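Local coordinates for SusD homolog (Bacteroides thetaiotaomicron VPI-5482, PDB 3IHV), which probably binds glycans at the outer-membrane surface for uptake, as other SusD-family proteins of gut Bacteroides do, at residues His513-Ile518 against Asn530-Trp535; Phe135-Leu140 against Ser157-Val162; Glu76-Trp81 against Pro519-Asp524; Pro66-Pro71 against Tyr502-Tyr507. All blocks are in the same frame, centred on the assembly; numbering follows the deposited sequence.

Interaction 1 of 4, residues His513-Ile518 against Asn530-Trp535; sequences HELFPI and NQNPKW
Gln531 turns its amide to the backbone of Ile518 and bonds it twice. Gln531 NE2 gives its hydrogen to Ile518 O at 2.9 Å, nearly straight at 175° and on a lone pair, while Gln531 OE1 accepts from Ile518 N at 2.8 Å. Gln531 OE1 also takes Asn532 N, 2.7 Å away, so two backbone N-H groups share one oxygen. A bend at chi2 (55°) swings the amide round to face Ile518. One residue on, Asn532 ND2 donates in the carbonyl plane to Phe516 O at 2.8 Å and also reaches Phe135 O; its OD1 is satisfied by Asn137. Trp535, the C-terminal residue, ends a type II turn that begins at Asn532. Trp535 NE1 meets Leu515 O at 3.0 Å, from above the carbonyl plane, and is shared with Lys512 O. Pro517 CD sits over the face of the six-membered ring of Trp535, 3.6 Å from its centroid, and His513 CD2 approaches the ring obliquely. Were Trp535 an alanine, Pro517 would probably lose the ring it packs on and Leu515 O this donor. With no regular strand here, side-chain amides and the indole do the work of backbone pairing, fixing the chain's end to the preceding loop of the SusD fold.

Interaction 2 of 4, residues Phe135-Leu140 against Ser157-Val162; sequences FGNVVL and SAPEKV
Gly136 opens the contact just past the end of helix 107-135, where its positive phi (77°) turns the chain out of the helix. Gly136 O lies 3.7 Å from Pro159 CB and also accepts from a water that bridges to Ser157 O and takes the hydrogen of Val138 N. Asn137 follows with a second bridge: a water donates to its OD1 and again to Ser157 O, while ND2 is held by Asn532. Val138 makes the one direct hydrogen bond, Ser157 N to Val138 O, 2.7 Å long and close to straight at 168°. Val138 CG2, lodged between the backbone N and the carbonyl carbon (CG1 at chi1 -57°), reaches Val162 CG2 at 3.9 Å, the two valines crossing at about a right angle. Leu140 ends the run. Leu140 CD1 comes to 3.6 Å from Ser157 OG, and Leu140 CG packs on Val162 CG2 at 4.0 Å, the two side chains running past each other in opposite directions; a third water joins Leu140 N to Ser157 OG. A serine at Leu140 would probably open a gap beside Val162 and leave Ser157 without its apolar neighbour. Ala158 is the N-cap of helix 159-176. This helix-loop-helix connection of the alpha-helical SusD-family fold brings the exit of helix 107-135 against the start of helix 159-176: Pro159 and Val162 rest on Val132, and Val138 leans on Trp81 of helix 75-101.

Interaction 3 of 4, residues Glu76-Trp81 against Pro519-Asp524; sequences EVQQTW and PQRDMD. With EDO (1,2-ethanediol), chain I; EDO (1,2-ethanediol), chain J.
Asp522, set against the Trp81 indole, has one carboxylate oxygen that several groups grip. Asp522 OD1 takes a hydrogen bond of 2.6 Å from O1 of one ethanediol and a salt bridge of 3.2 Å from Arg521 NH1, with a weak, long bond from O2 of a second ethanediol. Both diols probably come from the crystallisation liquor. Trp81 NE1 gives its own weak bond to that second diol, whose O2 lies at the indole edge, near the ring plane. This is helix-helix packing in the alpha-helical SusD fold: helix 520-525 starts on the flank of helix 75-101, and over these short segments the helix axes come within 10.2 Å, their N-to-C directions 67° apart. Against so many partners for OD1, OD2 of Asp522 is buried with none in the model; the Arg521 charge close by would probably help the carboxylate stay ionised. Pro519, the N-cap, wedges in where the helices come together. Pro519 CB meets Gln78 CB at 3.8 Å, and Pro519 CG stands 3.6 Å from Trp81 CB. With CG anti to the backbone N (chi1 172°), Trp81 turns a ring face to the proline. Pro519 CD hangs over that face as a CH-pi contact, 4.0 Å from the centroid of the five-membered ring of Trp81.

Interaction 4 of 4, residues Pro66-Pro71 against Tyr502-Tyr507; sequences PTNSFP and YSVATY
Thr67 and Val504 bring their backbones to within 3.9 Å, CA to CA, and this buried end is the tight part of the contact. In Val504, chi1 of 63° puts CG1 between the backbone N and the carbonyl carbon and turns CG2 toward the loop. Val504 CG2 fits against it, 3.6 Å from Pro66 O and 3.5 Å from Asn68 ND2. Thr67 CG2 packs alongside at 3.6 Å from Ser503 OG, and Tyr507 CB comes within 3.3 Å of Asn68 O. No hydrogen bond crosses between the segments; the polar groups find partners in neighbouring residues outside them. Asn68 OD1 is bonded to Arg470 and its ND2 to Thr508 and Tyr479, while Thr67 OG1 is bonded to Arg63 O. In the fold, this joins the loop leading to helix 75-101 with the single, weakly bonded turn of helix 504-507, two parts of a SusD-family chain far apart in sequence. Toward the partly exposed side the packing thins to the Tyr507 ring. It receives Ser69 CB over one face, 3.7 Å from the centroid of the Tyr507 ring and 16° off the normal, a CH-pi contact. Across the opposite face lies CG2 of Thr506, itself exposed, over the ring centre.

How the interactions relate
From the N terminus, the loop 66-71 and helix segment 76-81 wait for partners more than 400 residues on, while interaction 2 closes first, a short loop linking the exit of helix 107-135 to the start of helix 159-176. It nests inside the long loops of interactions 3 and 4. Interaction 4 closes at 502-507; interaction 3 closes at 519-524, so those two cross. Interaction 1 opens at 513-518, after interaction 4 has closed, and ends at the C terminus, crossing interaction 3. Phe135 on Trp81 joins interactions 2 and 3. Phe516 packs on Val77, and Asn532 probably bonds Phe135 and Asn137, so the C-terminal tail and the loop before it are tied to the N-terminal helices.

Interaction 1 of 4, residues His513-Ile518 against Asn530-Trp535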
# COMPACT_ATOMS: atom_id res chain seq x y z
N HIS A 513 2.89 -6.83 -18.27
CA HIS A 513 2.19 -6.63 -16.99
C HIS A 513 3.00 -5.99 -15.87
O HIS A 513 2.49 -5.84 -14.78
CB HIS A 513 1.43 -7.91 -16.56
CG HIS A 513 0.26 -8.23 -17.44
ND1 HIS A 513 0.26 -9.28 -18.35
CD2 HIS A 513 -0.92 -7.59 -17.61
CE1 HIS A 513 -0.87 -9.27 -19.03
NE2 HIS A 513 -1.61 -8.25 -18.61
N GLU A 514 4.21 -5.57 -16.16
CA GLU A 514 5.01 -4.78 -15.23
C GLU A 514 4.49 -3.32 -15.19
O GLU A 514 4.91 -2.55 -14.33
CB GLU A 514 6.48 -4.76 -15.58
CG GLU A 514 7.12 -6.13 -15.70
CD GLU A 514 6.92 -6.77 -17.04
OE1 GLU A 514 6.44 -6.06 -17.96
OE2 GLU A 514 7.25 -7.97 -17.18
N LEU A 515 3.64 -2.94 -16.14
CA LEU A 515 2.91 -1.67 -16.10
C LEU A 515 1.45 -1.87 -16.40
O LEU A 515 1.07 -2.86 -17.05
CB LEU A 515 3.41 -0.73 -17.18
CG LEU A 515 4.85 -0.21 -17.01
CD1 LEU A 515 5.29 0.51 -18.29
CD2 LEU A 515 4.99 0.71 -15.76
N PHE A 516 0.64 -0.95 -15.92
CA PHE A 516 -0.74 -0.84 -16.38
C PHE A 516 -0.72 -0.07 -17.69
O PHE A 516 0.24 0.68 -17.97
CB PHE A 516 -1.63 -0.16 -15.34
CG PHE A 516 -2.27 -1.15 -14.33
CD1 PHE A 516 -1.61 -2.32 -13.95
CD2 PHE A 516 -3.46 -0.86 -13.71
CE1 PHE A 516 -2.17 -3.20 -13.01
CE2 PHE A 516 -4.02 -1.70 -12.76
CZ PHE A 516 -3.39 -2.89 -12.43
N PRO A 517 -1.73 -0.26 -18.53
CA PRO A 517 -1.78 0.51 -19.75
C PRO A 517 -2.14 1.96 -19.46
O PRO A 517 -2.79 2.25 -18.46
CB PRO A 517 -2.95 -0.13 -20.52
CG PRO A 517 -3.90 -0.62 -19.40
CD PRO A 517 -2.95 -1.07 -18.32
N ILE A 518 -1.78 2.84 -20.38
CA ILE A 518 -2.27 4.21 -20.33
C ILE A 518 -3.75 4.01 -20.69
O ILE A 518 -4.03 3.29 -21.62
CB ILE A 518 -1.60 5.08 -21.38
CG1 ILE A 518 -0.07 5.06 -21.21
CG2 ILE A 518 -2.18 6.49 -21.33
CD1 ILE A 518 0.47 5.44 -19.84
N ASN A 530 2.02 7.67 -26.38
CA ASN A 530 2.39 6.33 -26.78
C ASN A 530 1.89 5.40 -25.67
O ASN A 530 2.03 5.68 -24.48
CB ASN A 530 3.90 6.18 -26.91
CG ASN A 530 4.46 6.84 -28.16
OD1 ASN A 530 3.82 6.84 -29.23
ND2 ASN A 530 5.70 7.33 -28.06
N GLN A 531 1.28 4.29 -26.09
CA GLN A 531 0.84 3.26 -25.19
C GLN A 531 2.07 2.48 -24.67
O GLN A 531 3.10 2.43 -25.33
CB GLN A 531 -0.15 2.32 -25.91
CG GLN A 531 -0.71 1.19 -25.03
CD GLN A 531 -1.35 1.70 -23.77
OE1 GLN A 531 -0.68 1.79 -22.72
NE2 GLN A 531 -2.61 2.09 -23.85
N ASN A 532 1.94 1.92 -23.48
CA ASN A 532 3.02 1.17 -22.85
C ASN A 532 3.35 -0.12 -23.60
O ASN A 532 2.53 -0.65 -24.33
CB ASN A 532 2.65 0.89 -21.39
CG ASN A 532 2.77 2.13 -20.53
OD1 ASN A 532 3.60 3.01 -20.82
ND2 ASN A 532 1.94 2.22 -19.50
N PRO A 533 4.57 -0.64 -23.40
CA PRO A 533 5.00 -1.85 -24.12
C PRO A 533 4.02 -3.01 -24.01
O PRO A 533 3.49 -3.29 -22.92
CB PRO A 533 6.36 -2.18 -23.46
CG PRO A 533 6.87 -0.82 -23.03
CD PRO A 533 5.63 -0.12 -22.52
N LYS A 534 3.72 -3.58 -25.17
CA LYS A 534 2.82 -4.75 -25.32
C LYS A 534 1.35 -4.52 -24.99
O LYS A 534 0.55 -5.47 -25.01
CB LYS A 534 3.37 -6.00 -24.60
CG LYS A 534 4.57 -6.60 -25.32
CD LYS A 534 5.09 -7.83 -24.61
CE LYS A 534 6.21 -8.52 -25.36
NZ LYS A 534 7.44 -7.69 -25.46
N TRP A 535 0.98 -3.28 -24.71
CA TRP A 535 -0.43 -2.95 -24.44
C TRP A 535 -1.07 -2.39 -25.70
O TRP A 535 -0.36 -1.94 -26.60
CB TRP A 535 -0.60 -1.93 -23.30
CG TRP A 535 -0.42 -2.53 -21.93
CD1 TRP A 535 0.69 -2.50 -21.16
CD2 TRP A 535 -1.42 -3.23 -21.18
NE1 TRP A 535 0.46 -3.16 -19.96
CE2 TRP A 535 -0.83 -3.62 -19.95
CE3 TRP A 535 -2.75 -3.60 -21.44
CZ2 TRP A 535 -1.53 -4.35 -18.98
CZ3 TRP A 535 -3.44 -4.32 -20.46
CH2 TRP A 535 -2.84 -4.67 -19.26
OXT TRP A 535 -2.30 -2.37 -25.80

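Interaction 2 of 4, residues Phe135-Leu140 against Ser157-Val162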
# COMPACT_ATOMS: atom_id res chain seq x y z
N PHE A 135 2.11 3.33 -14.06
CA PHE A 135 1.87 3.65 -15.46
C PHE A 135 3.12 3.93 -16.26
O PHE A 135 3.03 3.99 -17.48
CB PHE A 135 0.88 4.80 -15.58
CG PHE A 135 -0.51 4.49 -15.07
CD1 PHE A 135 -1.45 3.87 -15.89
CD2 PHE A 135 -0.90 4.82 -13.78
CE1 PHE A 135 -2.75 3.59 -15.46
CE2 PHE A 135 -2.20 4.55 -13.35
CZ PHE A 135 -3.12 3.94 -14.18
N GLY A 136 4.23 4.20 -15.59
CA GLY A 136 5.52 4.33 -16.29
C GLY A 136 5.82 5.60 -17.05
O GLY A 136 6.87 6.19 -16.87
N ASN A 137 4.91 5.99 -17.94
CA ASN A 137 5.08 7.10 -18.87
C ASN A 137 3.89 8.04 -18.72
O ASN A 137 2.86 7.86 -19.37
CB ASN A 137 5.15 6.47 -20.24
CG ASN A 137 6.33 5.56 -20.36
OD1 ASN A 137 7.45 6.05 -20.40
ND2 ASN A 137 6.11 4.23 -20.32
N VAL A 138 4.09 9.07 -17.90
CA VAL A 138 2.98 9.89 -17.48
C VAL A 138 3.28 11.38 -17.76
O VAL A 138 4.42 11.77 -18.08
CB VAL A 138 2.65 9.62 -15.99
CG1 VAL A 138 2.32 8.05 -15.75
CG2 VAL A 138 3.72 10.20 -15.05
N VAL A 139 2.22 12.16 -17.67
CA VAL A 139 2.30 13.60 -17.88
C VAL A 139 2.60 14.32 -16.57
O VAL A 139 1.94 14.08 -15.53
CB VAL A 139 0.97 14.19 -18.43
CG1 VAL A 139 1.10 15.70 -18.67
CG2 VAL A 139 0.55 13.51 -19.71
N LEU A 140 3.57 15.23 -16.63
CA LEU A 140 3.82 16.16 -15.53
C LEU A 140 2.83 17.31 -15.73
O LEU A 140 3.06 18.21 -16.55
CB LEU A 140 5.25 16.70 -15.52
CG LEU A 140 6.31 15.74 -14.99
CD1 LEU A 140 7.74 16.23 -15.22
CD2 LEU A 140 6.04 15.51 -13.51
N SER A 157 6.30 12.50 -19.91
CA SER A 157 7.68 12.81 -19.52
C SER A 157 8.47 11.52 -19.29
O SER A 157 7.91 10.50 -18.95
CB SER A 157 7.70 13.65 -18.24
OG SER A 157 7.43 15.02 -18.57
N ALA A 158 9.78 11.60 -19.47
CA ALA A 158 10.68 10.52 -19.09
C ALA A 158 10.46 10.22 -17.59
O ALA A 158 10.31 11.15 -16.79
CB ALA A 158 12.15 10.93 -19.35
N PRO A 159 10.43 8.94 -17.20
CA PRO A 159 10.18 8.64 -15.80
C PRO A 159 11.20 9.31 -14.86
O PRO A 159 10.85 9.66 -13.74
CB PRO A 159 10.28 7.12 -15.72
CG PRO A 159 10.89 6.70 -17.01
CD PRO A 159 10.52 7.71 -18.01
N GLU A 160 12.42 9.50 -15.35
CA GLU A 160 13.48 10.15 -14.59
C GLU A 160 13.09 11.56 -14.20
O GLU A 160 13.39 12.00 -13.09
CB GLU A 160 14.77 10.28 -15.42
CG GLU A 160 15.46 9.02 -15.70
CD GLU A 160 15.02 8.29 -16.97
OE1 GLU A 160 13.94 8.60 -17.50
OE2 GLU A 160 15.80 7.39 -17.41
N LYS A 161 12.41 12.26 -15.11
CA LYS A 161 11.96 13.62 -14.84
C LYS A 161 10.80 13.61 -13.86
O LYS A 161 10.71 14.51 -13.07
CB LYS A 161 11.56 14.36 -16.11
CG LYS A 161 12.70 14.60 -17.09
CD LYS A 161 13.95 15.22 -16.44
CE LYS A 161 13.74 16.62 -15.89
NZ LYS A 161 14.99 17.10 -15.15
N VAL A 162 9.90 12.61 -13.92
CA VAL A 162 8.82 12.54 -12.95
C VAL A 162 9.44 12.24 -11.57
O VAL A 162 9.02 12.83 -10.55
CB VAL A 162 7.78 11.51 -13.36
CG1 VAL A 162 6.66 11.43 -12.32
CG2 VAL A 162 7.21 11.88 -14.76
O HOH W 1 6.77 9.02 -16.78
O HOH W 2 7.65 8.64 -21.06
O HOH W 3 4.88 15.69 -19.21

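Interaction 3 of 4, residues Glu76-Trp81 against Pro519-Asp524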
# COMPACT_ATOMS: atom_id res chain seq x y z
N GLU A 76 -11.67 0.61 -14.32
CA GLU A 76 -11.01 0.89 -13.05
C GLU A 76 -9.66 1.56 -13.23
O GLU A 76 -9.29 2.43 -12.43
CB GLU A 76 -10.83 -0.39 -12.22
CG GLU A 76 -12.12 -1.06 -11.77
CD GLU A 76 -12.78 -1.98 -12.81
OE1 GLU A 76 -12.36 -1.99 -13.99
OE2 GLU A 76 -13.73 -2.69 -12.40
N VAL A 77 -8.94 1.17 -14.28
CA VAL A 77 -7.65 1.72 -14.60
C VAL A 77 -7.81 3.20 -14.94
O VAL A 77 -7.08 4.04 -14.39
CB VAL A 77 -6.98 0.95 -15.73
CG1 VAL A 77 -5.66 1.62 -16.11
CG2 VAL A 77 -6.77 -0.54 -15.31
N GLN A 78 -8.76 3.52 -15.82
CA GLN A 78 -9.03 4.92 -16.14
C GLN A 78 -9.44 5.70 -14.89
O GLN A 78 -9.04 6.87 -14.72
CB GLN A 78 -10.09 5.04 -17.23
CG GLN A 78 -10.30 6.48 -17.75
CD GLN A 78 -11.22 7.34 -16.89
OE1 GLN A 78 -11.16 8.58 -16.93
NE2 GLN A 78 -12.08 6.69 -16.14
N GLN A 79 -10.22 5.10 -14.01
CA GLN A 79 -10.67 5.82 -12.82
C GLN A 79 -9.52 6.20 -11.88
O GLN A 79 -9.52 7.29 -11.29
CB GLN A 79 -11.71 4.98 -12.08
CG GLN A 79 -13.04 4.88 -12.84
CD GLN A 79 -14.01 3.88 -12.23
OE1 GLN A 79 -13.63 2.98 -11.50
NE2 GLN A 79 -15.29 4.04 -12.55
N THR A 80 -8.55 5.30 -11.73
CA THR A 80 -7.40 5.59 -10.88
C THR A 80 -6.51 6.66 -11.52
O THR A 80 -6.06 7.59 -10.83
CB THR A 80 -6.63 4.33 -10.52
OG1 THR A 80 -7.44 3.50 -9.69
CG2 THR A 80 -5.36 4.68 -9.78
N TRP A 81 -6.30 6.55 -12.83
CA TRP A 81 -5.53 7.56 -13.55
C TRP A 81 -6.17 8.93 -13.29
O TRP A 81 -5.48 9.88 -12.91
CB TRP A 81 -5.47 7.21 -15.03
CG TRP A 81 -4.89 8.21 -15.97
CD1 TRP A 81 -5.54 9.23 -16.60
CD2 TRP A 81 -3.56 8.19 -16.50
NE1 TRP A 81 -4.68 9.87 -17.47
CE2 TRP A 81 -3.46 9.25 -17.43
CE3 TRP A 81 -2.45 7.39 -16.27
CZ2 TRP A 81 -2.30 9.51 -18.11
CZ3 TRP A 81 -1.27 7.66 -16.96
CH2 TRP A 81 -1.22 8.70 -17.88
N PRO A 519 -4.69 4.59 -19.93
CA PRO A 519 -6.10 4.32 -20.26
C PRO A 519 -6.46 4.65 -21.70
O PRO A 519 -6.03 5.68 -22.25
CB PRO A 519 -6.88 5.19 -19.27
CG PRO A 519 -5.94 5.42 -18.13
CD PRO A 519 -4.55 5.45 -18.74
N GLN A 520 -7.24 3.79 -22.31
CA GLN A 520 -7.59 4.00 -23.71
C GLN A 520 -8.27 5.34 -23.93
O GLN A 520 -8.03 5.99 -24.94
CB GLN A 520 -8.50 2.88 -24.20
CG GLN A 520 -8.69 2.90 -25.71
CD GLN A 520 -7.37 2.67 -26.44
OE1 GLN A 520 -6.62 1.76 -26.11
NE2 GLN A 520 -7.09 3.51 -27.46
N ARG A 521 -9.14 5.75 -23.01
CA ARG A 521 -9.83 7.02 -23.14
C ARG A 521 -8.83 8.15 -23.29
O ARG A 521 -9.03 9.04 -24.10
CB ARG A 521 -10.69 7.32 -21.91
CG ARG A 521 -11.40 8.70 -21.98
CD ARG A 521 -11.95 9.17 -20.61
NE ARG A 521 -12.24 10.63 -20.59
CZ ARG A 521 -11.42 11.59 -20.13
NH1 ARG A 521 -10.21 11.35 -19.63
NH2 ARG A 521 -11.84 12.86 -20.18
N ASP A 522 -7.76 8.12 -22.50
CA ASP A 522 -6.72 9.15 -22.57
C ASP A 522 -5.85 9.04 -23.80
O ASP A 522 -5.50 10.04 -24.41
CB ASP A 522 -5.92 9.18 -21.26
CG ASP A 522 -6.83 9.42 -20.07
OD1 ASP A 522 -7.12 10.60 -19.79
OD2 ASP A 522 -7.38 8.48 -19.50
N MSE A 523 -5.56 7.81 -24.23
CA MSE A 523 -4.85 7.59 -25.49
C MSE A 523 -5.62 8.25 -26.63
O MSE A 523 -5.03 8.94 -27.48
CB MSE A 523 -4.73 6.08 -25.78
CG MSE A 523 -3.80 5.33 -24.83
SE MSE A 523 -1.93 5.87 -25.04
CE MSE A 523 -1.76 5.82 -26.89
N ASP A 524 -6.93 8.01 -26.64
CA ASP A 524 -7.82 8.54 -27.65
C ASP A 524 -7.92 10.07 -27.68
O ASP A 524 -8.24 10.64 -28.72
CB ASP A 524 -9.23 7.96 -27.50
CG ASP A 524 -9.30 6.46 -27.84
OD1 ASP A 524 -8.37 5.91 -28.43
OD2 ASP A 524 -10.31 5.84 -27.51
C1 EDO I . -4.24 14.10 -18.32
O1 EDO I . -5.27 13.84 -17.39
C2 EDO I . -3.43 12.87 -18.53
O2 EDO I . -4.00 12.07 -19.59
C1 EDO J . -7.10 13.67 -21.59
O1 EDO J . -6.28 12.92 -20.66
C2 EDO J . -8.07 14.55 -20.84
O2 EDO J . -7.36 15.26 -19.83

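Interaction 4 of 4, residues Pro66-Pro71 against Tyr502-Tyr507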
# COMPACT_ATOMS: atom_id res chain seq x y z
N PRO A 66 -6.99 -8.62 -11.27
CA PRO A 66 -6.02 -9.44 -10.54
C PRO A 66 -5.42 -10.61 -11.30
O PRO A 66 -4.37 -11.11 -10.90
CB PRO A 66 -6.83 -9.96 -9.36
CG PRO A 66 -7.88 -8.93 -9.15
CD PRO A 66 -8.28 -8.55 -10.54
N THR A 67 -6.06 -11.05 -12.38
CA THR A 67 -5.52 -12.13 -13.20
C THR A 67 -4.75 -11.62 -14.41
O THR A 67 -4.30 -12.42 -15.24
CB THR A 67 -6.64 -13.05 -13.71
OG1 THR A 67 -7.60 -12.26 -14.46
CG2 THR A 67 -7.31 -13.82 -12.48
N ASN A 68 -4.60 -10.30 -14.56
CA ASN A 68 -3.87 -9.73 -15.68
C ASN A 68 -4.44 -10.09 -17.04
O ASN A 68 -3.70 -10.34 -17.97
CB ASN A 68 -2.39 -10.08 -15.58
CG ASN A 68 -1.72 -9.43 -14.40
OD1 ASN A 68 -2.14 -8.34 -13.98
ND2 ASN A 68 -0.72 -10.10 -13.81
N SER A 69 -5.75 -10.05 -17.14
CA SER A 69 -6.44 -10.45 -18.37
C SER A 69 -7.34 -9.34 -18.90
O SER A 69 -8.25 -9.60 -19.70
CB SER A 69 -7.22 -11.74 -18.12
OG SER A 69 -8.20 -11.61 -17.11
N PHE A 70 -7.03 -8.11 -18.49
CA PHE A 70 -7.82 -6.92 -18.81
C PHE A 70 -7.29 -6.11 -20.00
O PHE A 70 -6.08 -6.18 -20.31
CB PHE A 70 -7.96 -6.00 -17.58
CG PHE A 70 -6.65 -5.46 -17.04
CD1 PHE A 70 -5.85 -6.22 -16.18
CD2 PHE A 70 -6.25 -4.15 -17.36
CE1 PHE A 70 -4.68 -5.72 -15.67
CE2 PHE A 70 -5.07 -3.62 -16.81
CZ PHE A 70 -4.28 -4.42 -15.99
N PRO A 71 -8.19 -5.39 -20.68
CA PRO A 71 -7.85 -4.58 -21.85
C PRO A 71 -7.50 -3.13 -21.47
O PRO A 71 -7.69 -2.73 -20.34
CB PRO A 71 -9.13 -4.62 -22.66
CG PRO A 71 -10.18 -4.60 -21.63
CD PRO A 71 -9.66 -5.49 -20.53
N TYR A 502 -4.67 -20.76 -9.93
CA TYR A 502 -3.63 -19.71 -10.06
C TYR A 502 -3.81 -19.08 -11.43
O TYR A 502 -2.91 -19.08 -12.28
CB TYR A 502 -2.19 -20.24 -9.84
CG TYR A 502 -1.22 -19.15 -9.52
CD1 TYR A 502 -1.40 -18.34 -8.40
CD2 TYR A 502 -0.11 -18.92 -10.30
CE1 TYR A 502 -0.51 -17.33 -8.11
CE2 TYR A 502 0.75 -17.92 -10.04
CZ TYR A 502 0.58 -17.13 -8.96
OH TYR A 502 1.48 -16.08 -8.72
N SER A 503 -5.00 -18.49 -11.61
CA SER A 503 -5.40 -17.97 -12.92
C SER A 503 -4.48 -16.88 -13.45
O SER A 503 -4.24 -16.78 -14.65
CB SER A 503 -6.85 -17.50 -12.85
OG SER A 503 -7.27 -17.02 -14.11
N VAL A 504 -3.92 -16.09 -12.55
CA VAL A 504 -2.98 -15.03 -12.94
C VAL A 504 -1.86 -15.56 -13.84
O VAL A 504 -1.46 -14.87 -14.77
CB VAL A 504 -2.43 -14.24 -11.71
CG1 VAL A 504 -1.60 -15.15 -10.76
CG2 VAL A 504 -1.62 -13.03 -12.16
N ALA A 505 -1.37 -16.79 -13.62
CA ALA A 505 -0.31 -17.34 -14.51
C ALA A 505 -0.75 -17.57 -15.95
O ALA A 505 0.07 -17.58 -16.85
CB ALA A 505 0.27 -18.66 -13.96
N THR A 506 -2.03 -17.82 -16.20
CA THR A 506 -2.50 -18.05 -17.55
C THR A 506 -2.28 -16.83 -18.45
O THR A 506 -1.92 -16.97 -19.62
CB THR A 506 -4.02 -18.38 -17.50
OG1 THR A 506 -4.17 -19.55 -16.70
CG2 THR A 506 -4.66 -18.60 -18.88
N TYR A 507 -2.42 -15.63 -17.90
CA TYR A 507 -2.46 -14.40 -18.70
C TYR A 507 -1.29 -13.44 -18.55
O TYR A 507 -1.08 -12.59 -19.42
CB TYR A 507 -3.73 -13.65 -18.31
CG TYR A 507 -4.99 -14.48 -18.45
CD1 TYR A 507 -5.55 -14.70 -19.70
CD2 TYR A 507 -5.61 -15.03 -17.34
CE1 TYR A 507 -6.67 -15.44 -19.83
CE2 TYR A 507 -6.78 -15.75 -17.46
CZ TYR A 507 -7.30 -15.94 -18.72
OH TYR A 507 -8.44 -16.68 -18.92